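Local coordinates for protein methylocystis parvus OBBP MbnE (Methylocystis parvus OBBP, PDB 5ICQ) that probably binds methanobactin, a copper-chelating peptide, in the periplasm as the solute-binding protein of its transport machinery, at residues 290-293 against 294-298; 449-452 against 453-457; 362-365 against 366-370; 523-526 against 527-531. All coordinates share one frame; numbering follows the deposited sequence.

Contact 1: 290-293 against 294-298. With SO4 (sulfate ion), chain E.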
loop_
_atom_site.group_PDB
_atom_site.type_symbol
_atom_site.label_atom_id
_atom_site.label_comp_id
_atom_site.label_asym_id
_atom_site.label_seq_id
_atom_site.Cartn_x
_atom_site.Cartn_y
_atom_site.Cartn_z
ATOM N N SER A 290 4.738 -10.342 14.201
ATOM C CA SER A 290 5.197 -11.705 14.457
ATOM C C SER A 290 4.061 -12.504 15.083
ATOM O O SER A 290 3.583 -12.145 16.164
ATOM C CB SER A 290 6.412 -11.700 15.390
ATOM O OG SER A 290 6.558 -12.960 16.026
ATOM N N THR A 291 3.623 -13.575 14.409
ATOM C CA THR A 291 2.581 -14.422 14.989
ATOM C C THR A 291 3.053 -15.084 16.276
ATOM O O THR A 291 2.265 -15.264 17.211
ATOM C CB THR A 291 2.115 -15.489 13.993
ATOM O OG1 THR A 291 3.243 -16.198 13.465
ATOM C CG2 THR A 291 1.349 -14.850 12.857
ATOM N N THR A 292 4.335 -15.461 16.345
ATOM C CA THR A 292 4.854 -16.077 17.567
ATOM C C THR A 292 4.781 -15.113 18.743
ATOM O O THR A 292 4.353 -15.483 19.843
ATOM C CB THR A 292 6.296 -16.549 17.354
ATOM O OG1 THR A 292 6.352 -17.423 16.218
ATOM C CG2 THR A 292 6.802 -17.299 18.582
ATOM N N ARG A 293 5.211 -13.864 18.531
ATOM C CA ARG A 293 5.222 -12.904 19.626
ATOM C C ARG A 293 3.804 -12.524 20.024
ATOM O O ARG A 293 3.481 -12.472 21.214
ATOM C CB ARG A 293 6.024 -11.667 19.222
ATOM C CG ARG A 293 6.620 -10.890 20.368
ATOM C CD ARG A 293 7.900 -10.222 19.890
ATOM N NE ARG A 293 7.695 -9.591 18.598
ATOM C CZ ARG A 293 8.667 -9.326 17.734
ATOM N NH1 ARG A 293 9.924 -9.640 18.026
ATOM N NH2 ARG A 293 8.372 -8.758 16.574
ATOM N N TRP A 294 2.941 -12.271 19.036
ATOM C CA TRP A 294 1.541 -11.984 19.335
ATOM C C TRP A 294 0.920 -13.130 20.110
ATOM O O TRP A 294 0.185 -12.906 21.080
ATOM C CB TRP A 294 0.777 -11.726 18.031
ATOM C CG TRP A 294 -0.608 -11.126 18.187
ATOM C CD1 TRP A 294 -1.789 -11.693 17.802
ATOM C CD2 TRP A 294 -0.944 -9.838 18.746
ATOM N NE1 TRP A 294 -2.841 -10.840 18.084
ATOM C CE2 TRP A 294 -2.346 -9.696 18.658
ATOM C CE3 TRP A 294 -0.192 -8.791 19.299
ATOM C CZ2 TRP A 294 -3.016 -8.550 19.109
ATOM C CZ3 TRP A 294 -0.855 -7.650 19.740
ATOM C CH2 TRP A 294 -2.258 -7.541 19.642
ATOM N N SER A 295 1.252 -14.370 19.727
ATOM C CA SER A 295 0.630 -15.539 20.335
ATOM C C SER A 295 1.091 -15.751 21.774
ATOM O O SER A 295 0.273 -16.072 22.643
ATOM C CB SER A 295 0.918 -16.781 19.490
ATOM O OG SER A 295 0.364 -17.929 20.094
ATOM N N THR A 296 2.390 -15.580 22.060
ATOM C CA THR A 296 2.909 -15.951 23.373
ATOM C C THR A 296 3.774 -14.904 24.062
ATOM O O THR A 296 4.187 -15.135 25.204
ATOM C CB THR A 296 3.726 -17.255 23.279
ATOM O OG1 THR A 296 4.840 -17.060 22.399
ATOM C CG2 THR A 296 2.867 -18.403 22.762
ATOM N N GLY A 297 4.069 -13.777 23.426
ATOM C CA GLY A 297 5.011 -12.841 24.002
ATOM C C GLY A 297 4.440 -11.710 24.832
ATOM O O GLY A 297 5.211 -10.901 25.354
ATOM N N TYR A 298 3.125 -11.620 24.982
ATOM C CA TYR A 298 2.518 -10.486 25.683
ATOM C C TYR A 298 2.047 -10.874 27.077
ATOM O O TYR A 298 0.961 -10.508 27.514
ATOM C CB TYR A 298 1.381 -9.895 24.854
ATOM C CG TYR A 298 1.919 -9.066 23.712
ATOM C CD1 TYR A 298 2.332 -9.673 22.533
ATOM C CD2 TYR A 298 2.049 -7.683 23.826
ATOM C CE1 TYR A 298 2.855 -8.925 21.488
ATOM C CE2 TYR A 298 2.574 -6.920 22.774
ATOM C CZ TYR A 298 2.973 -7.556 21.613
ATOM O OH TYR A 298 3.483 -6.841 20.559
HETATM S S SO4 E . 10.919 -9.765 14.092
HETATM O O1 SO4 E . 11.594 -8.567 13.605
HETATM O O2 SO4 E . 11.453 -10.939 13.407
HETATM O O3 SO4 E . 11.136 -9.908 15.529
HETATM O O4 SO4 E . 9.492 -9.645 13.816
#

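Contact 2: 449-452 against 453-457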
loop_
_atom_site.group_PDB
_atom_site.type_symbol
_atom_site.label_atom_id
_atom_site.label_comp_id
_atom_site.label_asym_id
_atom_site.label_seq_id
_atom_site.Cartn_x
_atom_site.Cartn_y
_atom_site.Cartn_z
ATOM N N MET A 449 11.744 -20.234 -6.353
ATOM C CA MET A 449 12.845 -19.437 -5.827
ATOM C C MET A 449 12.361 -18.669 -4.603
ATOM O O MET A 449 11.326 -18.001 -4.661
ATOM C CB MET A 449 13.370 -18.473 -6.896
ATOM C CG MET A 449 14.424 -17.518 -6.387
ATOM S SD MET A 449 15.047 -16.407 -7.693
ATOM C CE MET A 449 13.670 -15.276 -7.907
ATOM N N VAL A 450 13.104 -18.762 -3.492
ATOM C CA VAL A 450 12.717 -18.083 -2.261
ATOM C C VAL A 450 13.887 -17.262 -1.727
ATOM O O VAL A 450 15.049 -17.493 -2.058
ATOM C CB VAL A 450 12.220 -19.063 -1.173
ATOM C CG1 VAL A 450 10.947 -19.786 -1.626
ATOM C CG2 VAL A 450 13.309 -20.070 -0.807
ATOM N N LYS A 451 13.556 -16.284 -0.880
ATOM C CA LYS A 451 14.556 -15.347 -0.383
ATOM C C LYS A 451 14.839 -15.449 1.109
ATOM O O LYS A 451 15.851 -14.902 1.557
ATOM C CB LYS A 451 14.145 -13.904 -0.708
ATOM C CG LYS A 451 12.989 -13.375 0.121
ATOM C CD LYS A 451 12.832 -11.870 -0.114
ATOM C CE LYS A 451 11.685 -11.281 0.683
ATOM N NZ LYS A 451 11.672 -9.791 0.558
ATOM N N ASP A 452 14.001 -16.129 1.891
ATOM C CA ASP A 452 14.283 -16.255 3.319
ATOM C C ASP A 452 13.663 -17.544 3.848
ATOM O O ASP A 452 13.024 -18.291 3.108
ATOM C CB ASP A 452 13.801 -15.017 4.089
ATOM C CG ASP A 452 12.311 -14.744 3.926
ATOM O OD1 ASP A 452 11.498 -15.691 3.899
ATOM O OD2 ASP A 452 11.936 -13.553 3.868
ATOM N N ARG A 453 13.860 -17.795 5.153
ATOM C CA ARG A 453 13.438 -19.057 5.768
ATOM C C ARG A 453 11.925 -19.178 5.840
ATOM O O ARG A 453 11.381 -20.283 5.712
ATOM C CB ARG A 453 14.008 -19.195 7.188
ATOM C CG ARG A 453 15.503 -19.432 7.315
ATOM C CD ARG A 453 16.334 -18.222 6.939
ATOM N NE ARG A 453 15.723 -16.935 7.293
ATOM C CZ ARG A 453 16.085 -15.772 6.770
ATOM N NH1 ARG A 453 17.058 -15.736 5.862
ATOM N NH2 ARG A 453 15.484 -14.654 7.141
ATOM N N ASP A 454 11.230 -18.075 6.119
ATOM C CA ASP A 454 9.772 -18.132 6.152
ATOM C C ASP A 454 9.217 -18.537 4.789
ATOM O O ASP A 454 8.362 -19.426 4.694
ATOM C CB ASP A 454 9.203 -16.788 6.611
ATOM C CG ASP A 454 7.697 -16.839 6.858
ATOM O OD1 ASP A 454 7.218 -17.860 7.396
ATOM O OD2 ASP A 454 6.991 -15.862 6.516
ATOM N N GLN A 455 9.704 -17.903 3.715
ATOM C CA GLN A 455 9.288 -18.305 2.373
ATOM C C GLN A 455 9.662 -19.752 2.084
ATOM O O GLN A 455 8.891 -20.485 1.453
ATOM C CB GLN A 455 9.922 -17.400 1.321
ATOM C CG GLN A 455 9.308 -15.991 1.283
ATOM C CD GLN A 455 9.724 -15.241 0.036
ATOM O OE1 GLN A 455 10.508 -15.746 -0.764
ATOM N NE2 GLN A 455 9.197 -14.032 -0.141
ATOM N N GLU A 456 10.864 -20.162 2.485
ATOM C CA GLU A 456 11.302 -21.526 2.205
ATOM C C GLU A 456 10.380 -22.548 2.861
ATOM O O GLU A 456 10.032 -23.564 2.248
ATOM C CB GLU A 456 12.755 -21.721 2.658
ATOM C CG GLU A 456 13.293 -23.117 2.304
ATOM C CD GLU A 456 14.741 -23.345 2.714
ATOM O OE1 GLU A 456 15.486 -24.033 1.982
ATOM O OE2 GLU A 456 15.147 -22.825 3.767
ATOM N N ARG A 457 9.949 -22.293 4.099
ATOM C CA ARG A 457 9.047 -23.246 4.751
ATOM C C ARG A 457 7.701 -23.312 4.044
ATOM O O ARG A 457 7.131 -24.399 3.891
ATOM C CB ARG A 457 8.827 -22.877 6.215
ATOM C CG ARG A 457 10.076 -22.902 7.058
ATOM C CD ARG A 457 9.724 -22.679 8.505
ATOM N NE ARG A 457 10.584 -21.677 9.115
ATOM C CZ ARG A 457 11.886 -21.835 9.329
ATOM N NH1 ARG A 457 12.508 -22.957 8.976
ATOM N NH2 ARG A 457 12.572 -20.856 9.893
HETATM O O HOH W 1 10.109 -15.907 -3.492
HETATM O O HOH W 2 17.197 -13.562 3.794
#

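Contact 3: 362-365 against 366-370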
loop_
_atom_site.group_PDB
_atom_site.type_symbol
_atom_site.label_atom_id
_atom_site.label_comp_id
_atom_site.label_asym_id
_atom_site.label_seq_id
_atom_site.Cartn_x
_atom_site.Cartn_y
_atom_site.Cartn_z
ATOM N N ARG A 362 -7.090 -16.848 4.883
ATOM C CA ARG A 362 -6.737 -16.992 3.471
ATOM C C ARG A 362 -7.098 -15.726 2.703
ATOM O O ARG A 362 -8.164 -15.145 2.908
ATOM C CB ARG A 362 -7.463 -18.189 2.853
ATOM C CG ARG A 362 -6.914 -18.602 1.466
ATOM C CD ARG A 362 -5.568 -19.365 1.611
ATOM N NE ARG A 362 -4.881 -19.537 0.326
ATOM C CZ ARG A 362 -5.063 -20.574 -0.497
ATOM N NH1 ARG A 362 -5.900 -21.553 -0.172
ATOM N NH2 ARG A 362 -4.406 -20.625 -1.650
ATOM N N THR A 363 -6.195 -15.294 1.817
ATOM C CA THR A 363 -6.506 -14.215 0.885
ATOM C C THR A 363 -7.319 -14.751 -0.295
ATOM O O THR A 363 -6.898 -15.696 -0.977
ATOM C CB THR A 363 -5.219 -13.551 0.402
ATOM O OG1 THR A 363 -4.525 -13.017 1.538
ATOM C CG2 THR A 363 -5.539 -12.409 -0.576
ATOM N N LYS A 364 -8.490 -14.153 -0.531
ATOM C CA LYS A 364 -9.424 -14.673 -1.528
ATOM C C LYS A 364 -9.635 -13.737 -2.704
ATOM O O LYS A 364 -10.391 -14.081 -3.618
ATOM C CB LYS A 364 -10.783 -14.979 -0.870
ATOM C CG LYS A 364 -10.673 -15.910 0.322
ATOM C CD LYS A 364 -11.999 -16.582 0.666
ATOM C CE LYS A 364 -12.944 -15.650 1.387
ATOM N NZ LYS A 364 -14.066 -16.412 2.020
ATOM N N SER A 365 -8.992 -12.575 -2.712
ATOM C CA SER A 365 -9.285 -11.536 -3.685
ATOM C C SER A 365 -8.083 -10.610 -3.740
ATOM O O SER A 365 -7.313 -10.527 -2.778
ATOM C CB SER A 365 -10.564 -10.771 -3.289
ATOM O OG SER A 365 -10.661 -9.519 -3.946
ATOM N N PHE A 366 -7.912 -9.936 -4.878
ATOM C CA PHE A 366 -6.892 -8.896 -4.940
ATOM C C PHE A 366 -7.282 -7.650 -4.160
ATOM O O PHE A 366 -6.425 -6.793 -3.938
ATOM C CB PHE A 366 -6.581 -8.535 -6.399
ATOM C CG PHE A 366 -5.744 -9.567 -7.083
ATOM C CD1 PHE A 366 -6.332 -10.656 -7.706
ATOM C CD2 PHE A 366 -4.354 -9.486 -7.027
ATOM C CE1 PHE A 366 -5.538 -11.650 -8.301
ATOM C CE2 PHE A 366 -3.567 -10.453 -7.625
ATOM C CZ PHE A 366 -4.160 -11.532 -8.265
ATOM N N PHE A 367 -8.539 -7.539 -3.733
ATOM C CA PHE A 367 -9.004 -6.430 -2.898
ATOM C C PHE A 367 -9.861 -7.016 -1.778
ATOM O O PHE A 367 -11.036 -6.693 -1.621
ATOM C CB PHE A 367 -9.768 -5.400 -3.737
ATOM C CG PHE A 367 -8.961 -4.863 -4.871
ATOM C CD1 PHE A 367 -8.133 -3.763 -4.689
ATOM C CD2 PHE A 367 -8.980 -5.491 -6.108
ATOM C CE1 PHE A 367 -7.361 -3.288 -5.728
ATOM C CE2 PHE A 367 -8.211 -5.018 -7.153
ATOM C CZ PHE A 367 -7.398 -3.919 -6.961
ATOM N N ASP A 368 -9.250 -7.891 -0.979
ATOM C CA ASP A 368 -10.015 -8.759 -0.094
ATOM C C ASP A 368 -10.591 -7.980 1.088
ATOM O O ASP A 368 -10.062 -6.942 1.498
ATOM C CB ASP A 368 -9.127 -9.908 0.408
ATOM C CG ASP A 368 -9.921 -11.138 0.782
ATOM O OD1 ASP A 368 -11.135 -11.164 0.521
ATOM O OD2 ASP A 368 -9.326 -12.093 1.324
ATOM N N GLU A 369 -11.692 -8.503 1.633
ATOM C CA GLU A 369 -12.345 -7.955 2.824
ATOM C C GLU A 369 -12.699 -6.481 2.640
ATOM O O GLU A 369 -12.411 -5.635 3.490
ATOM C CB GLU A 369 -11.466 -8.156 4.061
ATOM C CG GLU A 369 -11.119 -9.604 4.335
ATOM C CD GLU A 369 -10.708 -9.815 5.779
ATOM O OE1 GLU A 369 -9.673 -10.465 6.021
ATOM O OE2 GLU A 369 -11.423 -9.315 6.676
ATOM N N SER A 370 -13.322 -6.165 1.510
ATOM C CA SER A 370 -13.657 -4.773 1.245
ATOM C C SER A 370 -14.761 -4.723 0.208
ATOM O O SER A 370 -15.121 -5.736 -0.402
ATOM C CB SER A 370 -12.430 -3.974 0.785
ATOM O OG SER A 370 -12.289 -3.971 -0.624
#

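Contact 4: 523-526 against 527-531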
loop_
_atom_site.group_PDB
_atom_site.type_symbol
_atom_site.label_atom_id
_atom_site.label_comp_id
_atom_site.label_asym_id
_atom_site.label_seq_id
_atom_site.Cartn_x
_atom_site.Cartn_y
_atom_site.Cartn_z
ATOM N N SER A 523 9.970 -4.888 -13.985
ATOM C CA SER A 523 8.618 -4.427 -13.710
ATOM C C SER A 523 7.987 -5.271 -12.605
ATOM O O SER A 523 8.473 -6.349 -12.253
ATOM C CB SER A 523 7.753 -4.467 -14.975
ATOM O OG SER A 523 7.161 -5.739 -15.152
ATOM N N PHE A 524 6.876 -4.766 -12.067
ATOM C CA PHE A 524 6.093 -5.454 -11.043
ATOM C C PHE A 524 5.227 -6.575 -11.596
ATOM O O PHE A 524 4.591 -7.288 -10.810
ATOM C CB PHE A 524 5.199 -4.454 -10.308
ATOM C CG PHE A 524 5.971 -3.408 -9.558
ATOM C CD1 PHE A 524 7.276 -3.643 -9.168
ATOM C CD2 PHE A 524 5.402 -2.186 -9.240
ATOM C CE1 PHE A 524 7.999 -2.682 -8.477
ATOM C CE2 PHE A 524 6.127 -1.225 -8.547
ATOM C CZ PHE A 524 7.419 -1.480 -8.169
ATOM N N ASN A 525 5.186 -6.748 -12.910
ATOM C CA ASN A 525 4.324 -7.760 -13.522
ATOM C C ASN A 525 5.062 -9.101 -13.528
ATOM O O ASN A 525 5.543 -9.589 -14.553
ATOM C CB ASN A 525 3.915 -7.319 -14.927
ATOM C CG ASN A 525 2.804 -8.186 -15.515
ATOM O OD1 ASN A 525 2.572 -9.308 -15.063
ATOM N ND2 ASN A 525 2.129 -7.670 -16.540
ATOM N N LEU A 526 5.155 -9.698 -12.331
ATOM C CA LEU A 526 6.001 -10.881 -12.169
ATOM C C LEU A 526 5.474 -12.077 -12.953
ATOM O O LEU A 526 6.262 -12.888 -13.451
ATOM C CB LEU A 526 6.109 -11.234 -10.691
ATOM C CG LEU A 526 6.684 -10.121 -9.826
ATOM C CD1 LEU A 526 6.681 -10.531 -8.344
ATOM C CD2 LEU A 526 8.082 -9.818 -10.300
ATOM N N ALA A 527 4.153 -12.212 -13.062
ATOM C CA ALA A 527 3.582 -13.363 -13.751
ATOM C C ALA A 527 3.697 -13.261 -15.266
ATOM O O ALA A 527 3.561 -14.280 -15.957
ATOM C CB ALA A 527 2.111 -13.534 -13.358
ATOM N N GLY A 528 3.942 -12.067 -15.802
ATOM C CA GLY A 528 3.918 -11.910 -17.245
ATOM C C GLY A 528 2.520 -11.906 -17.824
ATOM O O GLY A 528 2.324 -12.356 -18.956
ATOM N N ALA A 529 1.543 -11.400 -17.078
ATOM C CA ALA A 529 0.173 -11.333 -17.573
ATOM C C ALA A 529 0.099 -10.373 -18.749
ATOM O O ALA A 529 0.573 -9.240 -18.659
ATOM C CB ALA A 529 -0.772 -10.884 -16.463
ATOM N N ALA A 530 -0.501 -10.824 -19.861
ATOM C CA ALA A 530 -0.629 -9.983 -21.061
ATOM C C ALA A 530 -1.980 -10.314 -21.694
ATOM O O ALA A 530 -2.072 -11.073 -22.662
ATOM C CB ALA A 530 0.537 -10.197 -22.026
ATOM N N SER A 531 -3.035 -9.711 -21.144
ATOM C CA SER A 531 -4.413 -10.049 -21.485
ATOM C C SER A 531 -5.138 -8.784 -21.924
ATOM O O SER A 531 -5.151 -7.793 -21.180
ATOM C CB SER A 531 -5.139 -10.665 -20.282
ATOM O OG SER A 531 -6.546 -10.504 -20.416
HETATM O O HOH W 3 1.930 -10.225 -12.484
#

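Contact 1: 290-293 against 294-298
T296 meets T292 twice on the surface of the short helix 291-296, with its backbone N and its hydroxyl both donating to T292 O. The two donors reach that oxygen from opposite faces of the carbonyl plane: T296 N lies 3.0 Å from T292 O and is tilted 24° to one side, while T296 OG1 comes in from the other. The hydroxyl can fold back in this way because OG1 sits between the backbone N and the carbonyl carbon of its own residue (chi1 61°).

Two residues further on, the Y298 ring lies against the backbone of R293. The carbonyl oxygen R293 O points at the ring edge, 3.3 Å from Y298 CD1, while one ring face receives W294 CZ3, offset toward the rim. E288 takes the tyrosine hydroxyl.

At the start of the helix S290 is the N-cap, its OG accepting from R293 N at 3.0 Å. The R293 side chain leaves with CG anti to its backbone N (chi1 -155°) and bends at chi3, which brings S290 OG over the rim of one guanidinium face. Its edge then meets a sulfate, probably from the crystallisation liquor: R293 NH1 is 2.8 Å from sulfate O3, and R293 NH2 adds weak bonds to O3 and O4. NH2 also forms a salt bridge with E288. The guanidinium is therefore shared between a carboxylate and a sulfate, and this site near a helix N-terminus would probably suit an anion.

Contact 2: 449-452 against 453-457
Q455 and D452 make the polar contacts between the end of strand 442-450 and the first turn of helix 453-467. Among the hydrogen bonds, the N-cap comes first: D452 OD1 accepts from Q455 N at 2.9 Å, met nearly along its C-O axis with an N-H...O angle of 175°. D452 CG stands between its own backbone N and carbonyl carbon (chi1 58°), which turns OD1 toward the first turn, onto Q455 N. The main chain adds E456 N to D452 O at 2.9 Å. Q455 reaches back, and its OE1 accepts from K451 N at 3.1 Å, the donor lying above the amide's carbonyl plane.

Two waters extend this network. One donates to both M449 O and Q455 OE1; the other links K451 O to R453 NH1.

The remaining contacts are van der Waals. The guanidinium of R453, brought round by bends at chi2 and chi3, lays one face over D452 CB, its NH2 3.5 Å from that carbon. K451 CG lies 3.5 Å from Q455 OE1, and V450 CG2 rests 3.9 Å from E456 CB, the two side chains crossing at about a right angle.

The junction opens the crossover of a beta-alpha-beta unit, from strand 442-450 through helix 453-467 to strand 472-477. V450 and E456 pack on V475 of the returning strand, while Q455 touches I496 of strand 494-498 and Y483 of helix 480-489.

Contact 3: 362-365 against 366-370
D368 reaches back across the bend and takes the backbone N of K364 on its OD2, in a nearly straight bond of 2.9 Å. The carboxylate is not met in its own plane: K364 N lies 65° out of it, above the flat group. This placement follows from the first torsion of D368, which sets CG opposite the backbone N (chi1 -154°) and points the carboxylate back toward 363-365. There D368 OD2 also lies 3.6 Å from T363 CA, and D368 OD1 is 3.9 Å from S365 CB. The same OD1 accepts a weak bond from E369 N, giving each carboxylate oxygen a backbone donor.

S365 works over a shorter span. Its OG is turned away from the serine N and beside the carbonyl carbon (chi1 162°), which carries it forward along the chain to F367 N, 2.9 Å away. D558 is a further partner of this hydroxyl and also accepts from F366 N.

The K364 chain leads away from D368 beyond its first carbons. K364 CB passes 3.9 Å from D368 OD2, but K364 NZ stays 6.2 Å from D368 OD1, too far for a salt bridge. The two phenylalanines turn elsewhere: F366 packs on W513 and on L561 and L562 of helix 547-563, whereas F367 covers V554 and Y557.

Within this bend, side-chain oxygens take the amides of K364, F367 and E369. The carboxylate of D368, a buried residue, is met by one good and one weak backbone N-H donor, which would probably help to stabilise its negative charge.

Contact 4: 523-526 against 527-531
A single asparagine amide pairs with both the N and the O of one residue, much as a peptide group would: N525 turns both ends of its amide onto A529, with OD1 accepting from A529 N at 3.1 Å and ND2 donating to A529 O, also at 3.1 Å. The paired bonds close a small ring beside a type I beta turn from N525 to G528. They are possible because N525 CG lies opposite the backbone N (chi1 -169°), carrying the amide forward alongside the chain that leaves the turn. The two ends are met differently. A529 O is approached in its carbonyl plane, on a lone pair, with the oxygen 18° out of the asparagine amide plane; A529 N is tilted 28° from the plane of the side-chain carbonyl.

The turn's own bond is G528 N to N525 O at 3.2 Å, with the donor well above the carbonyl plane. G528 N also gives a weak bond to N525 OD1. G528 has a positive phi, and at its backbone angles a side chain there would collide with the preceding carbonyl oxygen.

An ST turn leads into this arrangement, S523 OG accepting from N525 N at 3.2 Å. N525 is itself the centre of an inverse gamma turn. Beyond the segments, L526 and A527 pack on V325 of strand 322-326, A527 pairs through its backbone with T328, and R329 binds L526 O. A water bridges the turn, donating to N525 OD1 at 2.8 Å and accepting from A527 N at 3.0 Å.

In the fold
Along the chain the order is contact 1, contact 3, contact 2, contact 4, and none touches another. Contacts 1 and 4 are farthest apart, with centres about 36 Å from each other; contacts 3 and 4 have the closest centres, about 20 Å apart. Contacts 2 and 3 both adjoin the mixed eight-stranded sheet, through strands 442-450 and 361-362, and contact 4 packs against its strand 322-326. Contact 1 lies on helix 291-296, away from that sheet, although Y356 touches T291 and also bonds D454 of contact 2. The W513 of helix 508-513 meets both contact 3 and contact 4. The four thus mark bends and helix starts distributed around a large solute-binding fold.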